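Periphilin-1 (Homo sapiens, PDB 6SWG) forms a helical-hairpin dimer that binds a chain of another protein, probably as a subunit of the HUSH complex that silences transposable elements. Local coordinates at residues 29-32 and 33-37; 63-66 and 67-70; 71-74 and 75-79; 83-86 and 87-91. All blocks are in the same frame, centred on the assembly; numbering follows the deposited sequence.

In the fold
All four contacts lie in one hairpin of two long helices, 23-56 and 61-93, and each links side chains mostly three or four residues apart on a single helix. Interaction 1 comes first along the chain, on helix 23-56; interactions 2, 3 and 4 follow in series along helix 61-93. Because the helices run antiparallel, interaction 1 lies beside interactions 3 and 4: K31 CG meets F86 CD2 at 3.5 Å, and I35 CG2 meets C79 CB at 3.5 Å. Interaction 2 is far from this end, its centre about 26 Å from that of interaction 1 and about 31 Å from that of interaction 4. Interactions 2 and 3 touch the second subunit, consistent with a part in dimerisation.

Interaction 1 (29-32 and 33-37); sequences ASKT and KEIEQ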
# COMPACT_ATOMS: atom_id res chain seq x y z
N ALA B 29 0.08 -4.71 27.15
CA ALA B 29 -1.06 -5.26 26.42
C ALA B 29 -1.49 -4.35 25.27
O ALA B 29 -1.75 -4.84 24.17
CB ALA B 29 -2.25 -5.47 27.38
N SER B 30 -1.56 -3.04 25.52
CA SER B 30 -1.95 -2.11 24.47
C SER B 30 -0.90 -2.04 23.39
O SER B 30 -1.24 -1.99 22.20
CB SER B 30 -2.20 -0.72 25.04
OG SER B 30 -3.41 -0.71 25.71
N LYS B 31 0.39 -2.01 23.77
CA LYS B 31 1.46 -1.98 22.78
C LYS B 31 1.40 -3.21 21.90
O LYS B 31 1.56 -3.13 20.69
CB LYS B 31 2.83 -1.92 23.45
CG LYS B 31 4.00 -1.60 22.50
CD LYS B 31 3.82 -0.27 21.75
CE LYS B 31 4.88 -0.07 20.67
NZ LYS B 31 4.76 1.27 20.02
N THR B 32 1.08 -4.34 22.51
CA THR B 32 0.97 -5.56 21.75
C THR B 32 -0.19 -5.46 20.79
O THR B 32 -0.07 -5.82 19.61
CB THR B 32 0.79 -6.74 22.72
OG1 THR B 32 1.94 -6.87 23.58
CG2 THR B 32 0.57 -7.99 21.96
N LYS B 33 -1.32 -4.93 21.26
CA LYS B 33 -2.47 -4.84 20.37
C LYS B 33 -2.17 -3.92 19.18
O LYS B 33 -2.49 -4.26 18.02
CB LYS B 33 -3.68 -4.37 21.16
CG LYS B 33 -4.89 -4.20 20.29
CD LYS B 33 -6.10 -3.81 21.14
CE LYS B 33 -7.41 -3.64 20.31
NZ LYS B 33 -8.60 -3.50 21.27
N GLU B 34 -1.51 -2.79 19.43
CA GLU B 34 -1.16 -1.86 18.36
C GLU B 34 -0.23 -2.53 17.34
O GLU B 34 -0.45 -2.43 16.12
CB GLU B 34 -0.55 -0.61 18.95
CG GLU B 34 0.12 0.31 17.95
CD GLU B 34 1.06 1.31 18.67
OE1 GLU B 34 2.09 0.87 19.26
OE2 GLU B 34 0.77 2.52 18.67
N ILE B 35 0.81 -3.21 17.82
CA ILE B 35 1.72 -3.87 16.89
C ILE B 35 0.96 -4.89 16.05
O ILE B 35 1.22 -5.05 14.87
CB ILE B 35 2.87 -4.56 17.67
CG1 ILE B 35 3.79 -3.54 18.35
CG2 ILE B 35 3.64 -5.58 16.81
CD1 ILE B 35 4.72 -4.26 19.43
N GLU B 36 0.03 -5.62 16.67
CA GLU B 36 -0.68 -6.63 15.89
C GLU B 36 -1.56 -5.96 14.84
O GLU B 36 -1.65 -6.43 13.72
CB GLU B 36 -1.45 -7.56 16.83
CG GLU B 36 -0.49 -8.33 17.74
CD GLU B 36 -1.16 -9.31 18.73
OE1 GLU B 36 -0.52 -10.32 19.07
OE2 GLU B 36 -2.27 -9.04 19.24
N GLN B 37 -2.18 -4.84 15.17
CA GLN B 37 -3.00 -4.20 14.15
C GLN B 37 -2.12 -3.76 12.98
O GLN B 37 -2.45 -3.99 11.80
CB GLN B 37 -3.73 -3.00 14.75
CG GLN B 37 -4.75 -3.45 15.73
CD GLN B 37 -5.39 -2.30 16.48
OE1 GLN B 37 -4.85 -1.18 16.56
NE2 GLN B 37 -6.56 -2.58 17.08
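K31 NZ donates to E34 OE1 at 2.8 Å, a salt bridge between residues three apart on helix 23-56, the first arm of the helical hairpin. It illustrates how a helix surface can tie two side chains together within a single turn. The lysine arrives on the syn side of the carboxylate oxygen, 17° out of the carboxylate plane. Its chain starts with CG turned opposite the backbone N (chi1 -168°) and then bends at the next bond (chi2 57°), which swings the methylenes round to the glutamate; CD passes 3.2 Å from the same OE1. A second acid, E82 of helix 61-93, makes a long, weak ion pair with the ammonium group, so that group has an acid from each helix near it, that of E34 in close contact.

The aliphatic part of K31 has a different partner. Its CG lies 4.1 Å from I35 CD1, one turn on, and the two side chains pass at a slant. I35 in turn is buried against C79 and L83 of helix 61-93 and an apolar side chain of the other protein's chain.

T32 and E36 form the neighbouring pair, side by side and pointing the same way, with the methyl rather than the hydroxyl turned to the acid. OG1 is occupied backward along the helix by a hydrogen bond to I28 O. The backbone bond from E36 N to T32 O measures 2.9 Å, while T32 CG2 rests 3.9 Å from E36 OE1.

Interaction 2 (63-66 and 67-70); sequences SIQF and ALRQ
S63 opens this turn of helix 61-93 with its carbonyl, S63 O accepting from A67 N at 2.9 Å. I64 does the same for L68, and its side chain packs on V50 of helix 23-56 and on L60 of the second subunit. Q65 follows. Its O takes the hydrogen bond of R69 N, while the side chain bends at its second torsion, bringing OE1 forward to 4.0 Å from L68 CD2, the two chains side by side; the same oxygen makes a weak hydrogen bond to the backbone of the other protein's chain. The end of R69 leads off from the turn to an acidic side chain of that other chain, with which NH1 forms a salt bridge.

F66 makes the ring contact. With CG opposite the backbone N (chi1 176°), its ring stands out from the helix, and Q70 comes across it, CG sitting 3.7 Å above one face, displaced toward the rim. This is a CH-pi contact, with CG 4.1 Å from the ring centroid. Farther out the Q70 amide lies nearly parallel to the ring, the planes 14° apart, and its CD stands 3.8 Å from F66 CZ. An alanine at Q70 would remove both the methylene and the amide stacked on the ring, and is likely to leave F66 freer to turn and K56 of the second subunit with one packing contact fewer. The example is an i to i+4 CH-pi contact on the second helix of a helical hairpin, next to the dimer contact made by Q70.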
# COMPACT_ATOMS: atom_id res chain seq x y z
N SER B 63 7.82 -17.35 -7.52
CA SER B 63 8.89 -16.56 -6.91
C SER B 63 8.31 -15.40 -6.11
O SER B 63 8.82 -15.09 -5.02
CB SER B 63 9.91 -16.08 -7.94
OG SER B 63 9.32 -15.75 -9.14
N ILE B 64 7.20 -14.85 -6.55
CA ILE B 64 6.59 -13.77 -5.80
C ILE B 64 6.10 -14.29 -4.46
O ILE B 64 6.42 -13.71 -3.41
CB ILE B 64 5.45 -13.18 -6.62
CG1 ILE B 64 6.02 -12.30 -7.73
CG2 ILE B 64 4.53 -12.34 -5.81
CD1 ILE B 64 4.96 -11.75 -8.71
N GLN B 65 5.47 -15.47 -4.46
CA GLN B 65 5.03 -16.04 -3.19
C GLN B 65 6.22 -16.16 -2.27
O GLN B 65 6.17 -15.76 -1.10
CB GLN B 65 4.37 -17.40 -3.40
CG GLN B 65 2.90 -17.36 -3.85
CD GLN B 65 1.99 -16.67 -2.81
OE1 GLN B 65 2.15 -16.85 -1.60
NE2 GLN B 65 1.01 -15.92 -3.29
N PHE B 66 7.33 -16.63 -2.80
CA PHE B 66 8.51 -16.84 -1.96
C PHE B 66 8.96 -15.53 -1.33
O PHE B 66 9.17 -15.42 -0.12
CB PHE B 66 9.62 -17.45 -2.81
CG PHE B 66 10.89 -17.60 -2.08
CD1 PHE B 66 11.87 -16.63 -2.18
CD2 PHE B 66 11.08 -18.69 -1.23
CE1 PHE B 66 13.04 -16.75 -1.46
CE2 PHE B 66 12.25 -18.82 -0.50
CZ PHE B 66 13.23 -17.85 -0.60
N ALA B 67 9.07 -14.50 -2.17
CA ALA B 67 9.48 -13.19 -1.68
C ALA B 67 8.47 -12.66 -0.69
O ALA B 67 8.85 -12.06 0.32
CB ALA B 67 9.66 -12.25 -2.87
N LEU B 68 7.19 -12.94 -0.93
CA LEU B 68 6.18 -12.57 0.05
C LEU B 68 6.50 -13.18 1.40
O LEU B 68 6.65 -12.46 2.41
CB LEU B 68 4.83 -13.08 -0.42
CG LEU B 68 3.76 -12.76 0.62
CD1 LEU B 68 3.71 -11.30 0.92
CD2 LEU B 68 2.39 -13.15 0.02
N ARG B 69 6.67 -14.49 1.43
CA ARG B 69 6.93 -15.15 2.70
C ARG B 69 8.14 -14.52 3.36
O ARG B 69 8.09 -14.16 4.56
CB ARG B 69 7.11 -16.64 2.48
CG ARG B 69 5.85 -17.30 1.85
CD ARG B 69 5.88 -18.86 1.99
NE ARG B 69 5.82 -19.33 3.38
CZ ARG B 69 4.69 -19.44 4.11
NH1 ARG B 69 3.50 -19.13 3.58
NH2 ARG B 69 4.76 -19.86 5.38
N GLN B 70 9.18 -14.22 2.58
CA GLN B 70 10.37 -13.65 3.19
C GLN B 70 10.00 -12.36 3.91
O GLN B 70 10.18 -12.23 5.13
CB GLN B 70 11.44 -13.41 2.14
CG GLN B 70 11.83 -14.68 1.43
CD GLN B 70 12.33 -15.72 2.39
OE1 GLN B 70 11.56 -16.54 2.88
NE2 GLN B 70 13.62 -15.67 2.70

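Interaction 3 (71-74 and 75-79); sequences NLHE and IGERC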
# COMPACT_ATOMS: atom_id res chain seq x y z
N ASN B 71 9.34 -11.45 3.20
CA ASN B 71 8.96 -10.16 3.77
C ASN B 71 8.08 -10.34 5.01
O ASN B 71 8.35 -9.76 6.07
CB ASN B 71 8.26 -9.32 2.68
CG ASN B 71 9.27 -8.67 1.73
OD1 ASN B 71 9.98 -7.76 2.13
ND2 ASN B 71 9.35 -9.13 0.49
N LEU B 72 7.07 -11.21 4.94
CA LEU B 72 6.14 -11.23 6.06
C LEU B 72 6.84 -11.79 7.29
O LEU B 72 6.54 -11.38 8.43
CB LEU B 72 4.89 -12.04 5.70
CG LEU B 72 4.02 -11.33 4.62
CD1 LEU B 72 2.69 -12.07 4.56
CD2 LEU B 72 3.80 -9.84 4.80
N HIS B 73 7.84 -12.64 7.05
CA HIS B 73 8.63 -13.18 8.16
C HIS B 73 9.50 -12.11 8.79
O HIS B 73 9.48 -11.91 10.02
CB HIS B 73 9.47 -14.31 7.65
CG HIS B 73 10.39 -14.87 8.67
ND1 HIS B 73 9.95 -15.67 9.71
CD2 HIS B 73 11.73 -14.76 8.81
CE1 HIS B 73 10.99 -16.04 10.44
NE2 HIS B 73 12.08 -15.52 9.91
N GLU B 74 10.22 -11.34 7.95
CA GLU B 74 11.14 -10.35 8.49
C GLU B 74 10.37 -9.29 9.26
O GLU B 74 10.72 -8.93 10.39
CB GLU B 74 11.95 -9.73 7.37
CG GLU B 74 12.92 -8.67 7.84
CD GLU B 74 13.71 -8.07 6.70
OE1 GLU B 74 13.44 -8.41 5.54
OE2 GLU B 74 14.64 -7.30 6.98
N ILE B 75 9.30 -8.79 8.66
CA ILE B 75 8.44 -7.83 9.35
C ILE B 75 7.90 -8.43 10.64
O ILE B 75 7.85 -7.77 11.69
CB ILE B 75 7.31 -7.39 8.39
CG1 ILE B 75 7.83 -6.62 7.17
CG2 ILE B 75 6.35 -6.47 9.10
CD1 ILE B 75 6.85 -6.63 6.00
N GLY B 76 7.49 -9.72 10.58
CA GLY B 76 7.06 -10.40 11.79
C GLY B 76 8.10 -10.27 12.88
O GLY B 76 7.81 -9.77 13.97
N GLU B 77 9.37 -10.58 12.55
CA GLU B 77 10.45 -10.51 13.52
C GLU B 77 10.62 -9.08 14.04
O GLU B 77 10.81 -8.87 15.25
CB GLU B 77 11.73 -11.03 12.90
CG GLU B 77 11.66 -12.52 12.58
CD GLU B 77 11.01 -13.36 13.68
OE1 GLU B 77 11.68 -13.63 14.70
OE2 GLU B 77 9.82 -13.72 13.55
N ARG B 78 10.52 -8.07 13.15
CA ARG B 78 10.68 -6.69 13.63
C ARG B 78 9.59 -6.34 14.64
O ARG B 78 9.86 -5.64 15.62
CB ARG B 78 10.70 -5.70 12.47
CG ARG B 78 12.02 -5.76 11.69
CD ARG B 78 12.07 -4.75 10.57
NE ARG B 78 13.24 -4.93 9.71
CZ ARG B 78 13.40 -4.30 8.54
NH1 ARG B 78 12.48 -3.46 8.10
NH2 ARG B 78 14.50 -4.52 7.82
N CYS B 79 8.37 -6.83 14.40
CA CYS B 79 7.29 -6.66 15.37
C CYS B 79 7.71 -7.24 16.72
O CYS B 79 7.68 -6.55 17.75
CB CYS B 79 6.02 -7.32 14.83
SG CYS B 79 5.38 -6.30 13.47
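E74 reaches along helix 61-93, the second arm of the hairpin, to make an i to i+4 salt bridge with R78. Its CB stands beside the next peptide, close to I75 N. CG, set opposite the backbone N (chi1 179°), comes within 4.2 Å of R78 NE, and the chain stays extended from there. CD lies over one face of the guanidinium, 3.8 Å from R78 NH2. At the tip OE2 meets that same NH2 at 2.9 Å, yet the carboxylate and guanidinium planes stand 75° apart, so this is a one-oxygen bridge and not the flat two-point kind. The other oxygen, OE1, pairs with K56 NZ of the second subunit, which gives the carboxylate two positive partners, one from each copy. A glutamine at E74 would keep the shape but drop the charge, and would probably leave both R78 and K56 of the second subunit without their ionic mate.

Beside this bridge, H73 and E77 repeat the four-residue spacing with a CH-pi contact. E77 CG sits over one face of the imidazole, 4.2 Å from the ring centroid of H73 and displaced toward the rim, and the carboxylate runs nearly parallel to the ring.

On the inner side the L72 carbonyl serves two donors. Y39 OH, from helix 23-56, hydrogen-bonds to L72 O, while G76 N reaches it at 2.9 Å from above the carbonyl plane, 36° out of it.

Interaction 4 (83-86 and 87-91); sequences LKHF and IAEYD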
# COMPACT_ATOMS: atom_id res chain seq x y z
N LEU B 83 8.30 -5.09 20.32
CA LEU B 83 7.68 -5.30 21.62
C LEU B 83 8.75 -5.46 22.69
O LEU B 83 8.66 -4.85 23.78
CB LEU B 83 6.76 -6.52 21.57
CG LEU B 83 6.10 -6.78 22.93
CD1 LEU B 83 5.25 -5.64 23.40
CD2 LEU B 83 5.23 -8.05 22.85
N LYS B 84 9.82 -6.21 22.37
CA LYS B 84 10.89 -6.35 23.36
C LYS B 84 11.51 -5.00 23.67
O LYS B 84 11.63 -4.61 24.85
CB LYS B 84 11.96 -7.32 22.90
CG LYS B 84 11.47 -8.72 22.84
CD LYS B 84 12.58 -9.66 22.36
CE LYS B 84 12.07 -11.09 22.25
NZ LYS B 84 13.10 -12.15 21.94
N HIS B 85 11.75 -4.20 22.64
CA HIS B 85 12.27 -2.86 22.86
C HIS B 85 11.40 -2.10 23.84
O HIS B 85 11.90 -1.56 24.84
CB HIS B 85 12.39 -2.08 21.57
CG HIS B 85 13.34 -0.94 21.70
ND1 HIS B 85 12.93 0.37 21.62
CD2 HIS B 85 14.66 -0.91 21.99
CE1 HIS B 85 13.97 1.16 21.81
NE2 HIS B 85 15.03 0.41 22.02
N PHE B 86 10.07 -2.16 23.64
CA PHE B 86 9.16 -1.43 24.48
C PHE B 86 9.29 -1.90 25.92
O PHE B 86 9.66 -1.11 26.81
CB PHE B 86 7.74 -1.65 23.98
CG PHE B 86 6.70 -0.98 24.81
CD1 PHE B 86 6.16 -1.61 25.90
CD2 PHE B 86 6.23 0.27 24.47
CE1 PHE B 86 5.19 -1.02 26.64
CE2 PHE B 86 5.25 0.89 25.21
CZ PHE B 86 4.72 0.23 26.30
N ILE B 87 9.20 -3.21 26.13
CA ILE B 87 9.33 -3.69 27.48
C ILE B 87 10.66 -3.22 28.06
O ILE B 87 10.70 -2.63 29.15
CB ILE B 87 9.17 -5.21 27.52
CG1 ILE B 87 7.75 -5.60 27.14
CG2 ILE B 87 9.56 -5.72 28.85
CD1 ILE B 87 7.62 -7.16 26.84
N ALA B 88 11.78 -3.44 27.33
CA ALA B 88 13.09 -3.07 27.90
C ALA B 88 13.11 -1.56 28.27
O ALA B 88 13.48 -1.19 29.40
CB ALA B 88 14.21 -3.46 26.94
N GLU B 89 12.63 -0.70 27.35
CA GLU B 89 12.61 0.75 27.65
C GLU B 89 11.80 1.02 28.91
O GLU B 89 12.28 1.68 29.86
CB GLU B 89 12.02 1.54 26.47
CG GLU B 89 12.94 1.68 25.28
CD GLU B 89 14.15 2.57 25.59
OE1 GLU B 89 15.18 2.51 24.89
OE2 GLU B 89 14.09 3.36 26.55
N TYR B 90 10.63 0.40 29.00
CA TYR B 90 9.77 0.66 30.14
C TYR B 90 10.44 0.23 31.43
O TYR B 90 10.31 0.89 32.46
CB TYR B 90 8.47 -0.11 29.98
CG TYR B 90 7.36 0.36 30.87
CD1 TYR B 90 6.42 1.27 30.37
CD2 TYR B 90 7.23 -0.09 32.18
CE1 TYR B 90 5.38 1.69 31.14
CE2 TYR B 90 6.15 0.35 32.98
CZ TYR B 90 5.24 1.25 32.43
OH TYR B 90 4.14 1.77 33.09
N ASP B 91 11.12 -0.91 31.41
CA ASP B 91 11.64 -1.44 32.64
C ASP B 91 12.99 -0.85 32.96
O ASP B 91 13.68 -1.38 33.85
CB ASP B 91 11.79 -3.00 32.58
CG ASP B 91 10.41 -3.73 32.57
OD1 ASP B 91 9.44 -3.03 32.93
OD2 ASP B 91 10.31 -4.95 32.20
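Backbone hydrogen bonds join the two segments through four successive peptides: L83 O takes I87 N, K84 O takes A88 N at 2.7 Å, H85 O takes E89 N, and F86 O takes Y90 N at 2.8 Å. All run close to straight, as expected of a regular alpha-helix.

The ring contact belongs to H85 and E89, an exposed pair whose side chains lie side by side and point the same way. E89 CG covers one face of the imidazole in a CH-pi contact, 4.0 Å from the centroid of the H85 ring. Bending of the glutamate at its second torsion (chi2 -67°) brings the carboxylate up near the CE1-NE2 rim of the ring, E89 OE1 lying 3.6 Å from H85 CE1. Ring and carboxylate planes are 59° apart, so the acid is tilted against the ring instead of stacked on it.

Apolar contacts fill the other side of the helix. L83 CG meets I87 CD1 at 4.2 Å, and F86 CD1 is 4.5 Å from I87 CG1, so the isoleucine touches residues both one and four positions back.

L83, K84 and I87 pack against apolar side chains of the other protein's chain. In the hairpin this turn lies near the end of helix 61-93, beside the beginning of helix 23-56, where D91 OD2 forms a salt bridge with R24 NH1 and Y90 packs on T23 and R24.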